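Local coordinates for Plm1 (Streptomyces sp. HK803, PDB 4HXY), which probably uses NADPH to reduce the beta-keto group of the growing polyketide, as the ketoreductase of the first phoslactomycin module, at residues Val248-Arg253 with Leu305-Leu310; Arg271-Ala276 with Pro312-Phe317; Ala298-Gly303 with Ala337-Leu342. All coordinates share one frame; numbering follows the deposited sequence. Where two conformers were deposited one is given.

Contact 1 of 3, residues Val248-Arg253 with Leu305-Leu310; sequences VDVTDR and LLLDEL. With NDP (NADPH dihydro-nicotinamide-adenine-dinucleotide phosphate), chain C.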
loop_
_atom_site.group_PDB
_atom_site.type_symbol
_atom_site.label_atom_id
_atom_site.label_comp_id
_atom_site.label_asym_id
_atom_site.label_seq_id
_atom_site.Cartn_x
_atom_site.Cartn_y
_atom_site.Cartn_z
ATOM N N VAL A 248 16.102 16.598 7.171
ATOM C CA VAL A 248 15.619 15.756 8.259
ATOM C C VAL A 248 15.237 14.385 7.700
ATOM O O VAL A 248 14.627 14.293 6.657
ATOM C CB VAL A 248 14.389 16.379 9.009
ATOM C CG1 VAL A 248 13.812 15.439 10.052
ATOM C CG2 VAL A 248 14.765 17.697 9.702
ATOM N N ASP A 249 15.692 13.341 8.376
ATOM C CA ASP A 249 15.228 11.974 8.112
ATOM C C ASP A 249 13.841 11.787 8.754
ATOM O O ASP A 249 13.683 11.887 9.963
ATOM C CB ASP A 249 16.253 11.018 8.723
ATOM C CG ASP A 249 15.976 9.552 8.430
ATOM O OD1 ASP A 249 14.868 9.209 8.013
ATOM O OD2 ASP A 249 16.913 8.750 8.640
ATOM N N VAL A 250 12.849 11.471 7.924
ATOM C CA VAL A 250 11.452 11.360 8.355
ATOM C C VAL A 250 11.230 10.213 9.348
ATOM O O VAL A 250 10.197 10.167 10.016
ATOM C CB VAL A 250 10.496 11.246 7.128
ATOM C CG1 VAL A 250 10.620 9.864 6.459
ATOM C CG2 VAL A 250 9.050 11.575 7.527
ATOM N N THR A 251 12.195 9.299 9.453
ATOM C CA THR A 251 12.136 8.196 10.407
ATOM C C THR A 251 12.835 8.515 11.739
ATOM O O THR A 251 12.765 7.711 12.674
ATOM C CB THR A 251 12.761 6.885 9.841
ATOM O OG1 THR A 251 14.191 6.996 9.749
ATOM C CG2 THR A 251 12.188 6.537 8.452
ATOM N N ASP A 252 13.483 9.677 11.831
ATOM C CA ASP A 252 14.256 10.053 13.020
ATOM C C ASP A 252 13.366 10.764 14.039
ATOM O O ASP A 252 13.005 11.936 13.877
ATOM C CB ASP A 252 15.448 10.928 12.612
ATOM C CG ASP A 252 16.362 11.283 13.772
ATOM O OD1 ASP A 252 15.892 11.529 14.891
ATOM O OD2 ASP A 252 17.576 11.337 13.544
ATOM N N ARG A 253 13.010 10.035 15.082
ATOM C CA ARG A 253 12.070 10.529 16.078
ATOM C C ARG A 253 12.547 11.815 16.756
ATOM O O ARG A 253 11.762 12.747 16.949
ATOM C CB ARG A 253 11.815 9.467 17.135
ATOM C CG ARG A 253 10.845 9.901 18.230
ATOM C CD ARG A 253 10.646 8.784 19.234
ATOM N NE ARG A 253 9.822 7.726 18.653
ATOM C CZ ARG A 253 8.495 7.724 18.656
ATOM N NH1 ARG A 253 7.823 8.707 19.242
ATOM N NH2 ARG A 253 7.838 6.724 18.090
ATOM N N LEU A 305 4.048 6.459 10.122
ATOM C CA LEU A 305 3.644 6.075 11.461
ATOM C C LEU A 305 4.138 7.110 12.464
ATOM O O LEU A 305 3.432 7.442 13.414
ATOM C CB LEU A 305 4.194 4.707 11.837
ATOM C CG LEU A 305 3.459 3.549 11.153
ATOM C CD1 LEU A 305 4.268 2.246 11.271
ATOM C CD2 LEU A 305 2.025 3.343 11.635
ATOM N N LEU A 306 5.353 7.601 12.249
ATOM C CA LEU A 306 5.916 8.618 13.158
ATOM C C LEU A 306 5.126 9.917 13.027
ATOM O O LEU A 306 4.750 10.529 14.039
ATOM C CB LEU A 306 7.388 8.849 12.851
ATOM C CG LEU A 306 8.157 9.817 13.759
ATOM C CD1 LEU A 306 8.086 9.401 15.224
ATOM C CD2 LEU A 306 9.598 9.910 13.284
ATOM N N LEU A 307 4.804 10.305 11.793
ATOM C CA LEU A 307 4.008 11.514 11.564
ATOM C C LEU A 307 2.636 11.412 12.216
ATOM O O LEU A 307 2.146 12.369 12.797
ATOM C CB LEU A 307 3.835 11.802 10.082
ATOM C CG LEU A 307 5.078 12.299 9.345
ATOM C CD1 LEU A 307 4.956 12.025 7.839
ATOM C CD2 LEU A 307 5.324 13.782 9.620
ATOM N N ASP A 308 1.991 10.261 12.063
ATOM C CA ASP A 308 0.678 10.029 12.635
ATOM C C ASP A 308 0.745 10.177 14.157
ATOM O O ASP A 308 -0.122 10.807 14.774
ATOM C CB ASP A 308 0.178 8.628 12.248
ATOM C CG ASP A 308 -1.107 8.233 12.962
ATOM O OD1 ASP A 308 -2.159 8.867 12.766
ATOM O OD2 ASP A 308 -1.058 7.266 13.729
ATOM N N GLU A 309 1.771 9.601 14.759
ATOM C CA GLU A 309 1.923 9.656 16.209
ATOM C C GLU A 309 2.174 11.076 16.740
ATOM O O GLU A 309 1.565 11.499 17.755
ATOM C CB GLU A 309 3.024 8.709 16.643
ATOM C CG GLU A 309 3.238 8.680 18.152
ATOM C CD GLU A 309 4.530 8.015 18.531
ATOM O OE1 GLU A 309 5.035 7.193 17.733
ATOM O OE2 GLU A 309 5.067 8.350 19.621
ATOM N N LEU A 310 3.048 11.809 16.071
ATOM C CA LEU A 310 3.490 13.118 16.562
ATOM C C LEU A 310 2.504 14.237 16.220
ATOM O O LEU A 310 2.590 15.342 16.795
ATOM C CB LEU A 310 4.876 13.476 16.000
ATOM C CG LEU A 310 6.057 12.559 16.355
ATOM C CD1 LEU A 310 7.361 13.035 15.678
ATOM C CD2 LEU A 310 6.225 12.423 17.857
HETATM P PA NDP C . 11.522 11.221 -5.648
HETATM O O1A NDP C . 11.771 12.338 -6.604
HETATM O O2A NDP C . 12.604 10.204 -5.442
HETATM O O5B NDP C . 11.130 11.830 -4.225
HETATM C C5B NDP C . 11.259 11.048 -3.056
HETATM C C4B NDP C . 11.655 11.956 -1.928
HETATM O O4B NDP C . 11.743 11.227 -0.720
HETATM C C3B NDP C . 13.014 12.584 -2.122
HETATM O O3B NDP C . 12.877 13.998 -1.876
HETATM C C2B NDP C . 13.903 11.945 -1.079
HETATM O O2B NDP C . 14.868 12.928 -0.767
HETATM C C1B NDP C . 12.872 11.660 0.009
HETATM N N9A NDP C . 13.249 10.683 1.023
HETATM C C8A NDP C . 13.612 9.365 0.847
HETATM N N7A NDP C . 13.903 8.828 2.052
HETATM C C5A NDP C . 13.702 9.789 3.010
HETATM C C6A NDP C . 13.824 9.808 4.390
HETATM N N6A NDP C . 14.203 8.766 5.123
HETATM N N1A NDP C . 13.550 10.992 5.052
HETATM C C2A NDP C . 13.125 12.119 4.359
HETATM N N3A NDP C . 13.005 12.115 2.993
HETATM C C4A NDP C . 13.287 10.952 2.348
HETATM O O3 NDP C . 10.203 10.394 -6.058
HETATM P PN NDP C . 8.811 10.952 -6.570
HETATM O O1N NDP C . 8.555 10.304 -7.877
HETATM O O2N NDP C . 8.672 12.418 -6.464
HETATM O O5D NDP C . 7.761 10.214 -5.617
HETATM C C5D NDP C . 7.426 10.722 -4.352
HETATM C C4D NDP C . 6.376 9.812 -3.736
HETATM O O4D NDP C . 5.331 9.560 -4.659
HETATM C C3D NDP C . 6.943 8.463 -3.361
HETATM O O3D NDP C . 6.526 8.130 -2.071
HETATM C C2D NDP C . 6.343 7.495 -4.359
HETATM O O2D NDP C . 6.197 6.186 -3.848
HETATM C C1D NDP C . 5.041 8.179 -4.719
HETATM N N1N NDP C . 4.600 7.841 -6.079
HETATM C C2N NDP C . 5.259 8.332 -7.170
HETATM C C3N NDP C . 4.967 7.906 -8.467
HETATM C C7N NDP C . 5.629 8.496 -9.651
HETATM O O7N NDP C . 5.094 8.146 -10.871
HETATM N N7N NDP C . 6.698 9.277 -9.618
HETATM C C4N NDP C . 3.689 7.141 -8.683
HETATM C C5N NDP C . 3.038 6.665 -7.427
HETATM C C6N NDP C . 3.498 7.047 -6.189
HETATM P P2B NDP C . 16.216 12.614 0.034
HETATM O O1X NDP C . 16.997 13.907 -0.028
HETATM O O2X NDP C . 16.983 11.458 -0.622
HETATM O O3X NDP C . 15.906 12.208 1.416
#

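Contact 2 of 3, residues Arg271-Ala276 with Pro312-Phe317; sequences RTVVHA and PDLDDF. With NDP (NADPH dihydro-nicotinamide-adenine-dinucleotide phosphate), chain C.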
loop_
_atom_site.group_PDB
_atom_site.type_symbol
_atom_site.label_atom_id
_atom_site.label_comp_id
_atom_site.label_asym_id
_atom_site.label_seq_id
_atom_site.Cartn_x
_atom_site.Cartn_y
_atom_site.Cartn_z
ATOM N N ARG A 271 -0.143 22.046 10.375
ATOM C CA ARG A 271 -1.585 21.822 10.190
ATOM C C ARG A 271 -1.913 20.842 9.065
ATOM O O ARG A 271 -2.966 20.231 9.088
ATOM C CB ARG A 271 -2.314 23.153 9.928
ATOM C CG ARG A 271 -2.125 24.210 11.031
ATOM C CD ARG A 271 -2.557 23.685 12.384
ATOM N NE ARG A 271 -3.970 23.286 12.368
ATOM C CZ ARG A 271 -4.481 22.237 13.010
ATOM N NH1 ARG A 271 -3.711 21.425 13.733
ATOM N NH2 ARG A 271 -5.779 21.988 12.913
ATOM N N THR A 272 -1.015 20.696 8.091
ATOM C CA THR A 272 -1.203 19.762 6.972
ATOM C C THR A 272 0.094 19.008 6.757
ATOM O O THR A 272 1.188 19.589 6.822
ATOM C CB THR A 272 -1.621 20.481 5.670
ATOM O OG1 THR A 272 -2.961 20.970 5.794
ATOM C CG2 THR A 272 -1.536 19.548 4.436
ATOM N N VAL A 273 -0.038 17.708 6.524
ATOM C CA VAL A 273 1.079 16.884 6.100
ATOM C C VAL A 273 0.769 16.274 4.745
ATOM O O VAL A 273 -0.303 15.708 4.546
ATOM C CB VAL A 273 1.321 15.746 7.077
ATOM C CG1 VAL A 273 2.329 14.764 6.478
ATOM C CG2 VAL A 273 1.808 16.296 8.417
ATOM N N VAL A 274 1.722 16.372 3.825
ATOM C CA VAL A 274 1.689 15.598 2.594
ATOM C C VAL A 274 2.934 14.721 2.634
ATOM O O VAL A 274 4.049 15.229 2.684
ATOM C CB VAL A 274 1.716 16.464 1.336
ATOM C CG1 VAL A 274 1.721 15.554 0.085
ATOM C CG2 VAL A 274 0.506 17.389 1.320
ATOM N N HIS A 275 2.735 13.409 2.676
ATOM C CA HIS A 275 3.848 12.482 2.869
ATOM C C HIS A 275 4.232 11.860 1.539
ATOM O O HIS A 275 3.598 10.907 1.091
ATOM C CB HIS A 275 3.456 11.421 3.892
ATOM C CG HIS A 275 4.508 10.398 4.190
ATOM N ND1 HIS A 275 5.797 10.731 4.563
ATOM C CD2 HIS A 275 4.428 9.047 4.262
ATOM C CE1 HIS A 275 6.475 9.619 4.804
ATOM N NE2 HIS A 275 5.659 8.582 4.667
ATOM N N ALA A 276 5.283 12.403 0.925
ATOM C CA ALA A 276 5.808 11.898 -0.341
ATOM C C ALA A 276 7.210 11.299 -0.217
ATOM O O ALA A 276 7.788 10.881 -1.226
ATOM C CB ALA A 276 5.779 12.975 -1.387
ATOM N N PRO A 312 -1.343 14.388 16.063
ATOM C CA PRO A 312 -2.737 13.932 16.218
ATOM C C PRO A 312 -3.811 14.908 15.758
ATOM O O PRO A 312 -4.944 14.474 15.527
ATOM C CB PRO A 312 -2.871 13.739 17.733
ATOM C CG PRO A 312 -1.856 14.662 18.325
ATOM C CD PRO A 312 -0.690 14.619 17.365
ATOM N N ASP A 313 -3.464 16.192 15.642
ATOM C CA ASP A 313 -4.415 17.253 15.332
ATOM C C ASP A 313 -3.976 17.939 14.036
ATOM O O ASP A 313 -3.112 18.818 14.054
ATOM C CB ASP A 313 -4.462 18.279 16.481
ATOM C CG ASP A 313 -4.722 17.636 17.840
ATOM O OD1 ASP A 313 -5.581 16.729 17.903
ATOM O OD2 ASP A 313 -4.057 18.019 18.841
ATOM N N LEU A 314 -4.508 17.493 12.909
ATOM C CA LEU A 314 -4.195 18.099 11.607
ATOM C C LEU A 314 -5.473 18.353 10.839
ATOM O O LEU A 314 -6.455 17.610 10.993
ATOM C CB LEU A 314 -3.328 17.173 10.758
ATOM C CG LEU A 314 -1.950 16.823 11.303
ATOM C CD1 LEU A 314 -1.325 15.665 10.499
ATOM C CD2 LEU A 314 -1.074 18.071 11.283
ATOM N N ASP A 315 -5.440 19.378 9.994
ATOM C CA ASP A 315 -6.493 19.663 9.028
ATOM C C ASP A 315 -6.539 18.590 7.937
ATOM O O ASP A 315 -7.617 18.279 7.409
ATOM C CB ASP A 315 -6.263 21.019 8.339
ATOM C CG ASP A 315 -6.413 22.218 9.289
ATOM O OD1 ASP A 315 -7.070 22.074 10.326
ATOM O OD2 ASP A 315 -5.884 23.307 8.968
ATOM N N ASP A 316 -5.354 18.108 7.549
ATOM C CA ASP A 316 -5.196 17.112 6.501
ATOM C C ASP A 316 -3.936 16.288 6.699
ATOM O O ASP A 316 -2.913 16.800 7.158
ATOM C CB ASP A 316 -5.165 17.784 5.121
ATOM C CG ASP A 316 -6.540 18.104 4.619
ATOM O OD1 ASP A 316 -7.375 17.166 4.525
ATOM O OD2 ASP A 316 -6.794 19.301 4.347
ATOM N N PHE A 317 -4.035 15.017 6.345
ATOM C CA PHE A 317 -2.934 14.062 6.431
ATOM C C PHE A 317 -3.014 13.241 5.158
ATOM O O PHE A 317 -3.886 12.367 5.041
ATOM C CB PHE A 317 -3.146 13.203 7.680
ATOM C CG PHE A 317 -2.041 12.228 7.988
ATOM C CD1 PHE A 317 -0.967 12.596 8.764
ATOM C CD2 PHE A 317 -2.148 10.913 7.604
ATOM C CE1 PHE A 317 0.034 11.684 9.098
ATOM C CE2 PHE A 317 -1.152 9.986 7.947
ATOM C CZ PHE A 317 -0.054 10.386 8.674
HETATM P PA NDP C . 11.522 11.221 -5.648
HETATM O O1A NDP C . 11.771 12.338 -6.604
HETATM O O2A NDP C . 12.604 10.204 -5.442
HETATM O O5B NDP C . 11.130 11.830 -4.225
HETATM C C5B NDP C . 11.259 11.048 -3.056
HETATM C C4B NDP C . 11.655 11.956 -1.928
HETATM O O4B NDP C . 11.743 11.227 -0.720
HETATM C C3B NDP C . 13.014 12.584 -2.122
HETATM O O3B NDP C . 12.877 13.998 -1.876
HETATM C C2B NDP C . 13.903 11.945 -1.079
HETATM O O2B NDP C . 14.868 12.928 -0.767
HETATM C C1B NDP C . 12.872 11.660 0.009
HETATM N N9A NDP C . 13.249 10.683 1.023
HETATM C C8A NDP C . 13.612 9.365 0.847
HETATM N N7A NDP C . 13.903 8.828 2.052
HETATM C C5A NDP C . 13.702 9.789 3.010
HETATM C C6A NDP C . 13.824 9.808 4.390
HETATM N N6A NDP C . 14.203 8.766 5.123
HETATM N N1A NDP C . 13.550 10.992 5.052
HETATM C C2A NDP C . 13.125 12.119 4.359
HETATM N N3A NDP C . 13.005 12.115 2.993
HETATM C C4A NDP C . 13.287 10.952 2.348
HETATM O O3 NDP C . 10.203 10.394 -6.058
HETATM P PN NDP C . 8.811 10.952 -6.570
HETATM O O1N NDP C . 8.555 10.304 -7.877
HETATM O O2N NDP C . 8.672 12.418 -6.464
HETATM O O5D NDP C . 7.761 10.214 -5.617
HETATM C C5D NDP C . 7.426 10.722 -4.352
HETATM C C4D NDP C . 6.376 9.812 -3.736
HETATM O O4D NDP C . 5.331 9.560 -4.659
HETATM C C3D NDP C . 6.943 8.463 -3.361
HETATM O O3D NDP C . 6.526 8.130 -2.071
HETATM C C2D NDP C . 6.343 7.495 -4.359
HETATM O O2D NDP C . 6.197 6.186 -3.848
HETATM C C1D NDP C . 5.041 8.179 -4.719
HETATM N N1N NDP C . 4.600 7.841 -6.079
HETATM C C2N NDP C . 5.259 8.332 -7.170
HETATM C C3N NDP C . 4.967 7.906 -8.467
HETATM C C7N NDP C . 5.629 8.496 -9.651
HETATM O O7N NDP C . 5.094 8.146 -10.871
HETATM N N7N NDP C . 6.698 9.277 -9.618
HETATM C C4N NDP C . 3.689 7.141 -8.683
HETATM C C5N NDP C . 3.038 6.665 -7.427
HETATM C C6N NDP C . 3.498 7.047 -6.189
HETATM P P2B NDP C . 16.216 12.614 0.034
HETATM O O1X NDP C . 16.997 13.907 -0.028
HETATM O O2X NDP C . 16.983 11.458 -0.622
HETATM O O3X NDP C . 15.906 12.208 1.416
HETATM O O HOH W 1 -3.676 23.242 6.936
HETATM O O HOH W 2 -5.345 21.449 4.721
#

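Contact 3 of 3, residues Ala298-Gly303 with Ala337-Leu342; sequences AAKVEG and AGNACL. With NDP (NADPH dihydro-nicotinamide-adenine-dinucleotide phosphate), chain C.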
loop_
_atom_site.group_PDB
_atom_site.type_symbol
_atom_site.label_atom_id
_atom_site.label_comp_id
_atom_site.label_asym_id
_atom_site.label_seq_id
_atom_site.Cartn_x
_atom_site.Cartn_y
_atom_site.Cartn_z
ATOM N N ALA A 298 11.159 1.841 4.984
ATOM C CA ALA A 298 11.409 2.690 6.160
ATOM C C ALA A 298 10.809 4.096 6.036
ATOM O O ALA A 298 9.981 4.499 6.869
ATOM C CB ALA A 298 12.878 2.801 6.384
ATOM N N ALA A 299 11.272 4.867 5.050
ATOM C CA ALA A 299 10.778 6.255 4.896
ATOM C C ALA A 299 9.262 6.289 4.730
ATOM O O ALA A 299 8.561 7.105 5.335
ATOM C CB ALA A 299 11.456 6.975 3.742
ATOM N N LYS A 300 8.746 5.401 3.896
ATOM C CA LYS A 300 7.326 5.418 3.572
ATOM C C LYS A 300 6.492 5.030 4.794
ATOM O O LYS A 300 5.651 5.805 5.251
ATOM C CB LYS A 300 7.067 4.510 2.361
ATOM C CG LYS A 300 5.669 4.594 1.826
ATOM C CD LYS A 300 5.543 3.884 0.457
ATOM C CE LYS A 300 6.006 4.755 -0.738
ATOM N NZ LYS A 300 5.076 5.867 -1.048
ATOM N N VAL A 301 6.773 3.864 5.377
ATOM C CA VAL A 301 5.948 3.310 6.463
ATOM C C VAL A 301 6.308 3.872 7.841
ATOM O O VAL A 301 5.440 4.359 8.579
ATOM C CB VAL A 301 5.987 1.796 6.502
ATOM C CG1 VAL A 301 5.066 1.270 7.598
ATOM C CG2 VAL A 301 5.560 1.214 5.149
ATOM N N GLU A 302 7.572 3.759 8.222
ATOM C CA GLU A 302 7.979 4.242 9.534
ATOM C C GLU A 302 7.839 5.778 9.613
ATOM O O GLU A 302 7.436 6.299 10.658
ATOM C CB GLU A 302 9.389 3.747 9.890
ATOM C CG GLU A 302 9.528 2.197 9.866
ATOM C CD GLU A 302 8.463 1.444 10.687
ATOM O OE1 GLU A 302 8.160 1.867 11.833
ATOM O OE2 GLU A 302 7.916 0.427 10.180
ATOM N N GLY A 303 8.151 6.488 8.527
ATOM C CA GLY A 303 7.861 7.924 8.420
ATOM C C GLY A 303 6.397 8.263 8.648
ATOM O O GLY A 303 6.057 9.145 9.425
ATOM N N ALA A 337 4.548 -3.409 -0.493
ATOM C CA ALA A 337 4.213 -3.607 0.909
ATOM C C ALA A 337 4.035 -2.261 1.607
ATOM O O ALA A 337 3.061 -2.036 2.325
ATOM C CB ALA A 337 5.291 -4.425 1.598
ATOM N N GLY A 338 4.965 -1.355 1.371
ATOM C CA GLY A 338 4.928 -0.052 2.026
ATOM C C GLY A 338 3.709 0.737 1.631
ATOM O O GLY A 338 3.092 1.408 2.459
ATOM N N ASN A 339 3.355 0.672 0.353
ATOM C CA ASN A 339 2.195 1.399 -0.123
ATOM C C ASN A 339 0.899 0.828 0.441
ATOM O O ASN A 339 -0.002 1.578 0.812
ATOM C CB ASN A 339 2.209 1.475 -1.650
ATOM C CG ASN A 339 3.220 2.479 -2.167
ATOM O OD1 ASN A 339 3.096 3.664 -1.900
ATOM N ND2 ASN A 339 4.220 2.010 -2.918
ATOM N N ALA A 340 0.818 -0.495 0.556
ATOM C CA ALA A 340 -0.350 -1.127 1.162
ATOM C C ALA A 340 -0.473 -0.692 2.629
ATOM O O ALA A 340 -1.580 -0.512 3.146
ATOM C CB ALA A 340 -0.253 -2.668 1.066
ATOM N N CYS A 341 0.659 -0.556 3.303
ATOM C CA CYS A 341 0.664 -0.039 4.672
ATOM C C CYS A 341 0.082 1.365 4.756
ATOM O O CYS A 341 -0.677 1.670 5.688
ATOM C CB CYS A 341 2.065 -0.060 5.257
ATOM S SG CYS A 341 2.719 -1.716 5.632
ATOM N N LEU A 342 0.443 2.226 3.809
ATOM C CA LEU A 342 -0.076 3.607 3.809
ATOM C C LEU A 342 -1.589 3.610 3.718
ATOM O O LEU A 342 -2.266 4.334 4.432
ATOM C CB LEU A 342 0.482 4.414 2.643
ATOM C CG LEU A 342 1.945 4.797 2.676
ATOM C CD1 LEU A 342 2.266 5.672 1.452
ATOM C CD2 LEU A 342 2.300 5.503 3.998
HETATM P PA NDP C . 11.522 11.221 -5.648
HETATM O O1A NDP C . 11.771 12.338 -6.604
HETATM O O2A NDP C . 12.604 10.204 -5.442
HETATM O O5B NDP C . 11.130 11.830 -4.225
HETATM C C5B NDP C . 11.259 11.048 -3.056
HETATM C C4B NDP C . 11.655 11.956 -1.928
HETATM O O4B NDP C . 11.743 11.227 -0.720
HETATM C C3B NDP C . 13.014 12.584 -2.122
HETATM O O3B NDP C . 12.877 13.998 -1.876
HETATM C C2B NDP C . 13.903 11.945 -1.079
HETATM O O2B NDP C . 14.868 12.928 -0.767
HETATM C C1B NDP C . 12.872 11.660 0.009
HETATM N N9A NDP C . 13.249 10.683 1.023
HETATM C C8A NDP C . 13.612 9.365 0.847
HETATM N N7A NDP C . 13.903 8.828 2.052
HETATM C C5A NDP C . 13.702 9.789 3.010
HETATM C C6A NDP C . 13.824 9.808 4.390
HETATM N N6A NDP C . 14.203 8.766 5.123
HETATM N N1A NDP C . 13.550 10.992 5.052
HETATM C C2A NDP C . 13.125 12.119 4.359
HETATM N N3A NDP C . 13.005 12.115 2.993
HETATM C C4A NDP C . 13.287 10.952 2.348
HETATM O O3 NDP C . 10.203 10.394 -6.058
HETATM P PN NDP C . 8.811 10.952 -6.570
HETATM O O1N NDP C . 8.555 10.304 -7.877
HETATM O O2N NDP C . 8.672 12.418 -6.464
HETATM O O5D NDP C . 7.761 10.214 -5.617
HETATM C C5D NDP C . 7.426 10.722 -4.352
HETATM C C4D NDP C . 6.376 9.812 -3.736
HETATM O O4D NDP C . 5.331 9.560 -4.659
HETATM C C3D NDP C . 6.943 8.463 -3.361
HETATM O O3D NDP C . 6.526 8.130 -2.071
HETATM C C2D NDP C . 6.343 7.495 -4.359
HETATM O O2D NDP C . 6.197 6.186 -3.848
HETATM C C1D NDP C . 5.041 8.179 -4.719
HETATM N N1N NDP C . 4.600 7.841 -6.079
HETATM C C2N NDP C . 5.259 8.332 -7.170
HETATM C C3N NDP C . 4.967 7.906 -8.467
HETATM C C7N NDP C . 5.629 8.496 -9.651
HETATM O O7N NDP C . 5.094 8.146 -10.871
HETATM N N7N NDP C . 6.698 9.277 -9.618
HETATM C C4N NDP C . 3.689 7.141 -8.683
HETATM C C5N NDP C . 3.038 6.665 -7.427
HETATM C C6N NDP C . 3.498 7.047 -6.189
HETATM P P2B NDP C . 16.216 12.614 0.034
HETATM O O1X NDP C . 16.997 13.907 -0.028
HETATM O O2X NDP C . 16.983 11.458 -0.622
HETATM O O3X NDP C . 15.906 12.208 1.416
#

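Contact 1 of 3, residues Val248-Arg253 with Leu305-Leu310
Arg253 reaches across to the helix holding Leu306 and Glu309, touching it with CB, CG and the guanidinium. CB and CG run past CD1 of Leu306; the chain stays extended to CD, then bends at chi3 (-73°), which turns the guanidinium so that this methyl lies over the centre of one face, 3.8 Å from Arg253 CZ. At the far edge two nitrogens grip Glu309 end-on, Arg253 NH1 to OE2 at 2.8 Å and Arg253 NH2 to OE1 at 2.9 Å, both close to the guanidinium plane, although the carboxylate is turned 40° against it. The other methyl of Leu306, CD2, sits 3.3 Å from Val250 O, a buried carbonyl without a polar partner.

On the cofactor side, Val250 N donates almost straight to N1A of the NADPH adenine, and Asp249 OD1 takes N6A at 3.0 Å. The same oxygen accepts from Thr251 N, closing an Asx turn, and from Thr251 OG1. Replacing Asp249 by alanine would probably leave N6A and both Thr251 donors without this acceptor and set the turn looser.

Val250 CG1 lies against the adenine while CG2 meets Leu307 CD1; Met256 of helix 253-265 packs against both residues, and Leu307 continues onto strands 189-193 and 270-275.

Contact 2 of 3, residues Arg271-Ala276 with Pro312-Phe317
Neighbouring parallel strands of the Rossmann-fold sheet meet here, 270-275 with the start of 316-322; just past the end of the first, Ala276 O accepts from O3D of the nicotinamide ribose of NADPH. Val273 N donates to Asp316 O at 3.1 Å, with the donor tilted 33° from the carbonyl plane. One step back, Asp315 N reaches Arg271 O at 2.8 Å, in the carbonyl plane but through a bent hydrogen bond (N-H...O 138°).

In one of its two conformers, Arg271 folds back at chi2 and chi3 over the loop leading into strand 316-322. There its NH2 forms a salt bridge to Asp315 OD1, weak as a hydrogen bond, the two planes nearly perpendicular, while NH1 makes a weak bond to Asp313 O.

Helix 290-310 links the two strands, the right-handed beta-alpha-beta crossover of Rossmann folds, and Leu307 of that helix covers the face carrying Val273 and Phe317. There Val273 CG2 lies 3.8 Å from Leu314 CD1, and Val273 CB touches Phe317 CD1.

On the opposite face Thr272 and Asp316 make a polar pair, side by side and pointing the same way. A water joins Thr272 OG1 to Asp316 OD2, a second joins it to Asp315 OD2, and Arg355 forms a salt bridge with Asp316 OD1.

Contact 3 of 3, residues Ala298-Gly303 with Ala337-Leu342
Lys300 and Val301 are the two residues through which helix 298-303 touches helix 337-342. Ala298, ahead of them, opens a wider, pi-type turn, its O accepting from Gly303 N. Ala299 comes next and faces the NADPH adenine, with CB 3.5 Å from N7A.

Lys300 then crosses to the second helix. Lys300 CG leaves anti to the backbone N (chi1 -172°) and packs 3.6 Å from Leu342 CD1, the two side chains crossing at about a right angle. CD passes over the backbone of Gly338, and the bends at chi3 and chi4 swing the amine round to the nicotinamide ribose. Lys300 NZ is gripped by three oxygens: O3D of NADPH at 2.9 Å, O2D of NADPH at 3.0 Å and Asn339 OD1 at 3.1 Å, the last met 29° out of the amide's carbonyl plane. This is consistent with a second-shell role for Asn339 in positioning the amine. Tyr335, one turn earlier on the same helix, also binds the cofactor, an arrangement consistent with the Tyr, Lys and Asn part of the active site in polyketide ketoreductases.

Val301 completes the interface. Its CG2 presses on Gly338 CA at 3.4 Å, a tight contact, and reaches Cys341 CB at 3.7 Å. A CB on Gly338 would lie close to both Lys300 CD and Val301 CG2, so the bare backbone permits this close approach. The segments run at 25° to each other, with axes 8.8 Å apart.

Around this pair, Leu342 rests on Leu319 of strand 316-322, Met297 of helix 290-310 touches Cys341, and helix 105-120 packs against Ala340 and Cys341.

Overall arrangement
Helix 290-310 carries one side of contacts 1 and 3, and its neighbours in the chain, strands 270-275 and 316-322, form contact 2. Contact 3 is wholly buried, about 7 Å from the centre of the chain, whereas the centres of the other two lie about 18 Å out and mix buried residues with exposed ones. The chemistry follows: both outer contacts have an arginine-carboxylate salt bridge toward the surface, that of contact 2 in one conformer and weak as a hydrogen bond, while the buried one directs its lysine amine to ribose hydroxyls and an amide oxygen. All three touch NADPH, contact 1 at the adenine, contact 2 at the nicotinamide ribose and contact 3 at both. His275 ties contact 2 to contact 3 through Lys300 O, and Leu307 packs contact 1 against contact 2.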